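FAD-binding oxidoreductase (Gulosibacter chungangensis, PDB 7PBI) binds FAD covalently and holds isoeugenol beside the flavin, consistent with an FAD-dependent oxidoreductase acting on phenolic substrates. Local coordinates at residues Phe396-Val401 against Tyr473-Ala478. Sequence-based numbering, arbitrary orientation.
Sequences FFYAPV and YGIYRA. With FAD (flavin-adenine dinucleotide), chain K; H7Y (isoeugenol), chain L.
Pro400 and Ile475 pair across the backbone as an antiparallel non-hydrogen-bonded pair, CA to CA 4.1 Å, their side chains diverging, where short strand 474-475 closes one border of the antiparallel sheet in the FAD-linked oxidase C-terminal domain. At the adjoining hydrogen-bonded pair, Val401 N donates to Gly474 O (2.8 Å, 157° at the hydrogen). Beyond this short ladder the chains part, and Phe397, before it, and Arg477, after it, reach the flavin. Tyr398 and Ile475 cross nearly at right angles, CE1 of the ring meeting CD1 at 3.8 Å, while Pro400 CD covers the centre of one ring face. Tyr476 holds CG between backbone N and carbonyl carbon (chi1 86°), which brings the ring edge against Ala399: CE1 packs on Ala399 CB, and Ala399 O lies near the ring plane, 3.5 Å from CD1. Tyr476 OH accepts a hydrogen bond from isoeugenol OAC, though its modelled length is doubtful. Phe397 lays one face against isoeugenol, CZ 3.4 Å from CAF, and turns its edge to FAD C9. A serine at Phe397 would probably open a gap beside the isoeugenol ring and let the ligand shift. Extended Arg477 grips the cofactor twice, NH1 on FAD O2 and NH2 on FAD O3' at 2.8 Å, with Asn89 OD1 also bonded to NH2.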
loop_
_atom_site.group_PDB
_atom_site.type_symbol
_atom_site.label_atom_id
_atom_site.label_comp_id
_atom_site.label_asym_id
_atom_site.label_seq_id
_atom_site.Cartn_x
_atom_site.Cartn_y
_atom_site.Cartn_z
ATOM N N PHE B 396 -16.153 -13.933 -18.257
ATOM C CA PHE B 396 -16.458 -14.423 -16.889
ATOM C C PHE B 396 -15.161 -14.921 -16.258
ATOM O O PHE B 396 -14.821 -16.102 -16.434
ATOM C CB PHE B 396 -17.477 -15.557 -16.960
ATOM C CG PHE B 396 -18.041 -15.968 -15.633
ATOM C CD1 PHE B 396 -18.960 -15.160 -14.982
ATOM C CD2 PHE B 396 -17.679 -17.172 -15.052
ATOM C CE1 PHE B 396 -19.504 -15.546 -13.765
ATOM C CE2 PHE B 396 -18.228 -17.563 -13.840
ATOM C CZ PHE B 396 -19.132 -16.745 -13.195
ATOM N N PHE B 397 -14.468 -14.035 -15.547
ATOM C CA PHE B 397 -13.027 -14.154 -15.235
ATOM C C PHE B 397 -12.745 -15.226 -14.180
ATOM O O PHE B 397 -13.427 -15.317 -13.150
ATOM C CB PHE B 397 -12.504 -12.815 -14.745
ATOM C CG PHE B 397 -12.335 -11.798 -15.834
ATOM C CD1 PHE B 397 -11.416 -12.001 -16.841
ATOM C CD2 PHE B 397 -13.068 -10.625 -15.832
ATOM C CE1 PHE B 397 -11.242 -11.056 -17.836
ATOM C CE2 PHE B 397 -12.894 -9.677 -16.826
ATOM C CZ PHE B 397 -11.985 -9.898 -17.831
ATOM N N TYR B 398 -11.722 -16.022 -14.459
ATOM C CA TYR B 398 -10.971 -16.839 -13.484
ATOM C C TYR B 398 -9.559 -16.248 -13.405
ATOM O O TYR B 398 -8.813 -16.370 -14.391
ATOM C CB TYR B 398 -10.979 -18.298 -13.935
ATOM C CG TYR B 398 -10.016 -19.183 -13.190
ATOM C CD1 TYR B 398 -10.175 -19.419 -11.835
ATOM C CD2 TYR B 398 -8.941 -19.779 -13.825
ATOM C CE1 TYR B 398 -9.302 -20.237 -11.132
ATOM C CE2 TYR B 398 -8.063 -20.604 -13.143
ATOM C CZ TYR B 398 -8.239 -20.826 -11.789
ATOM O OH TYR B 398 -7.378 -21.615 -11.090
ATOM N N ALA B 399 -9.200 -15.590 -12.301
ATOM C CA ALA B 399 -7.937 -14.823 -12.205
ATOM C C ALA B 399 -7.138 -15.216 -10.965
ATOM O O ALA B 399 -7.036 -14.424 -10.032
ATOM C CB ALA B 399 -8.259 -13.352 -12.208
ATOM N N PRO B 400 -6.513 -16.416 -10.920
ATOM C CA PRO B 400 -5.686 -16.793 -9.781
ATOM C C PRO B 400 -4.343 -16.058 -9.771
ATOM O O PRO B 400 -3.890 -15.614 -10.795
ATOM C CB PRO B 400 -5.495 -18.300 -9.955
ATOM C CG PRO B 400 -5.580 -18.512 -11.447
ATOM C CD PRO B 400 -6.569 -17.475 -11.940
ATOM N N VAL B 401 -3.755 -15.964 -8.583
ATOM C CA VAL B 401 -2.395 -15.407 -8.342
ATOM C C VAL B 401 -1.489 -16.524 -7.821
ATOM O O VAL B 401 -1.946 -17.331 -6.986
ATOM C CB VAL B 401 -2.466 -14.222 -7.370
ATOM C CG1 VAL B 401 -1.112 -13.883 -6.764
ATOM C CG2 VAL B 401 -3.068 -13.024 -8.077
ATOM N N TYR B 473 -3.406 -21.921 -5.722
ATOM C CA TYR B 473 -3.596 -20.677 -6.520
ATOM C C TYR B 473 -4.902 -20.008 -6.082
ATOM O O TYR B 473 -5.983 -20.600 -6.258
ATOM C CB TYR B 473 -3.619 -20.947 -8.031
ATOM C CG TYR B 473 -2.512 -21.810 -8.581
ATOM C CD1 TYR B 473 -1.206 -21.686 -8.135
ATOM C CD2 TYR B 473 -2.768 -22.738 -9.579
ATOM C CE1 TYR B 473 -0.187 -22.476 -8.647
ATOM C CE2 TYR B 473 -1.759 -23.532 -10.109
ATOM C CZ TYR B 473 -0.459 -23.400 -9.644
ATOM O OH TYR B 473 0.549 -24.172 -10.157
ATOM N N GLY B 474 -4.795 -18.797 -5.538
ATOM C CA GLY B 474 -5.918 -18.047 -4.955
ATOM C C GLY B 474 -6.388 -16.949 -5.886
ATOM O O GLY B 474 -5.531 -16.246 -6.449
ATOM N N ILE B 475 -7.705 -16.819 -6.044
ATOM C CA ILE B 475 -8.356 -15.747 -6.850
ATOM C C ILE B 475 -8.394 -14.481 -5.988
ATOM O O ILE B 475 -8.768 -14.566 -4.802
ATOM C CB ILE B 475 -9.761 -16.190 -7.309
ATOM C CG1 ILE B 475 -9.693 -17.335 -8.322
ATOM C CG2 ILE B 475 -10.562 -15.018 -7.848
ATOM C CD1 ILE B 475 -9.808 -18.703 -7.694
ATOM N N TYR B 476 -8.031 -13.343 -6.567
ATOM C CA TYR B 476 -8.031 -12.027 -5.880
ATOM C C TYR B 476 -9.252 -11.201 -6.310
ATOM O O TYR B 476 -9.468 -10.106 -5.769
ATOM C CB TYR B 476 -6.727 -11.287 -6.193
ATOM C CG TYR B 476 -6.796 -10.512 -7.478
ATOM C CD1 TYR B 476 -7.018 -11.156 -8.685
ATOM C CD2 TYR B 476 -6.735 -9.130 -7.473
ATOM C CE1 TYR B 476 -7.136 -10.447 -9.868
ATOM C CE2 TYR B 476 -6.842 -8.404 -8.645
ATOM C CZ TYR B 476 -7.047 -9.064 -9.843
ATOM O OH TYR B 476 -7.169 -8.318 -10.976
ATOM N N ARG B 477 -10.014 -11.677 -7.292
ATOM C CA ARG B 477 -11.183 -10.946 -7.829
ATOM C C ARG B 477 -12.113 -11.944 -8.516
ATOM O O ARG B 477 -11.615 -12.765 -9.304
ATOM C CB ARG B 477 -10.676 -9.862 -8.776
ATOM C CG ARG B 477 -11.726 -8.856 -9.213
ATOM C CD ARG B 477 -11.062 -7.832 -10.100
ATOM N NE ARG B 477 -12.019 -6.980 -10.771
ATOM C CZ ARG B 477 -11.689 -5.962 -11.555
ATOM N NH1 ARG B 477 -10.418 -5.674 -11.772
ATOM N NH2 ARG B 477 -12.627 -5.228 -12.116
ATOM N N ALA B 478 -13.411 -11.886 -8.213
ATOM C CA ALA B 478 -14.404 -12.882 -8.672
ATOM C C ALA B 478 -15.768 -12.225 -8.887
ATOM O O ALA B 478 -16.097 -11.247 -8.213
ATOM C CB ALA B 478 -14.490 -14.018 -7.681
HETATM P PA FAD K . -17.637 -0.006 -11.177
HETATM O O1A FAD K . -18.631 -0.967 -11.746
HETATM O O2A FAD K . -18.099 1.403 -11.046
HETATM O O5B FAD K . -17.122 -0.521 -9.756
HETATM C C5B FAD K . -16.859 -1.918 -9.522
HETATM C C4B FAD K . -17.196 -2.241 -8.093
HETATM O O4B FAD K . -16.380 -1.431 -7.205
HETATM C C3B FAD K . -18.634 -1.944 -7.656
HETATM O O3B FAD K . -19.509 -3.028 -7.929
HETATM C C2B FAD K . -18.456 -1.751 -6.149
HETATM O O2B FAD K . -18.326 -2.983 -5.473
HETATM C C1B FAD K . -17.143 -0.977 -6.104
HETATM N N9A FAD K . -17.294 0.463 -6.224
HETATM C C8A FAD K . -17.168 1.194 -7.372
HETATM N N7A FAD K . -17.367 2.478 -7.194
HETATM C C5A FAD K . -17.644 2.592 -5.844
HETATM C C6A FAD K . -17.942 3.705 -5.046
HETATM N N6A FAD K . -18.000 4.951 -5.514
HETATM N N1A FAD K . -18.181 3.471 -3.733
HETATM C C2A FAD K . -18.116 2.210 -3.284
HETATM N N3A FAD K . -17.827 1.091 -3.945
HETATM C C4A FAD K . -17.604 1.355 -5.238
HETATM N N1 FAD K . -10.228 -4.731 -15.339
HETATM C C2 FAD K . -9.003 -4.301 -14.988
HETATM O O2 FAD K . -8.790 -3.857 -13.859
HETATM N N3 FAD K . -7.960 -4.301 -15.851
HETATM C C4 FAD K . -8.070 -4.771 -17.128
HETATM O O4 FAD K . -7.093 -4.732 -17.864
HETATM C C4X FAD K . -9.340 -5.256 -17.538
HETATM N N5 FAD K . -9.476 -5.721 -18.752
HETATM C C5X FAD K . -10.712 -6.175 -19.117
HETATM C C6 FAD K . -10.867 -6.662 -20.425
HETATM C C7 FAD K . -12.077 -7.124 -20.879
HETATM C C7M FAD K . -12.191 -7.634 -22.291
HETATM C C8 FAD K . -13.188 -7.117 -20.009
HETATM C C8M FAD K . -14.520 -7.639 -20.477
HETATM C C9 FAD K . -13.058 -6.643 -18.725
HETATM C C9A FAD K . -11.826 -6.160 -18.250
HETATM N N10 FAD K . -11.646 -5.664 -16.956
HETATM C C10 FAD K . -10.399 -5.193 -16.559
HETATM C "C1'" FAD K . -12.790 -5.590 -16.018
HETATM C "C2'" FAD K . -13.551 -4.245 -16.125
HETATM O "O2'" FAD K . -13.737 -3.876 -17.507
HETATM C "C3'" FAD K . -12.851 -3.063 -15.437
HETATM O "O3'" FAD K . -12.212 -3.466 -14.235
HETATM C "C4'" FAD K . -13.764 -1.868 -15.135
HETATM O "O4'" FAD K . -12.965 -0.703 -14.930
HETATM C "C5'" FAD K . -14.619 -2.041 -13.904
HETATM O "O5'" FAD K . -15.857 -1.300 -14.082
HETATM P P FAD K . -15.973 0.205 -13.558
HETATM O O1P FAD K . -17.181 0.788 -14.222
HETATM O O2P FAD K . -14.664 0.910 -13.702
HETATM O O3P FAD K . -16.264 -0.053 -12.001
HETATM C CAA H7Y L . -7.256 -8.725 -20.749
HETATM C CAD H7Y L . -7.178 -8.378 -19.284
HETATM C CAE H7Y L . -8.333 -8.792 -18.359
HETATM C CAJ H7Y L . -8.280 -8.472 -17.014
HETATM C CAH H7Y L . -7.076 -7.989 -16.570
HETATM C CAF H7Y L . -9.355 -8.606 -16.123
HETATM C CAG H7Y L . -9.205 -8.240 -14.791
HETATM C CAK H7Y L . -7.988 -7.743 -14.359
HETATM O OAC H7Y L . -7.798 -7.361 -13.066
HETATM C CAL H7Y L . -6.916 -7.620 -15.256
HETATM O OAI H7Y L . -5.709 -7.127 -14.818
HETATM C CAB H7Y L . -4.653 -6.868 -15.807
#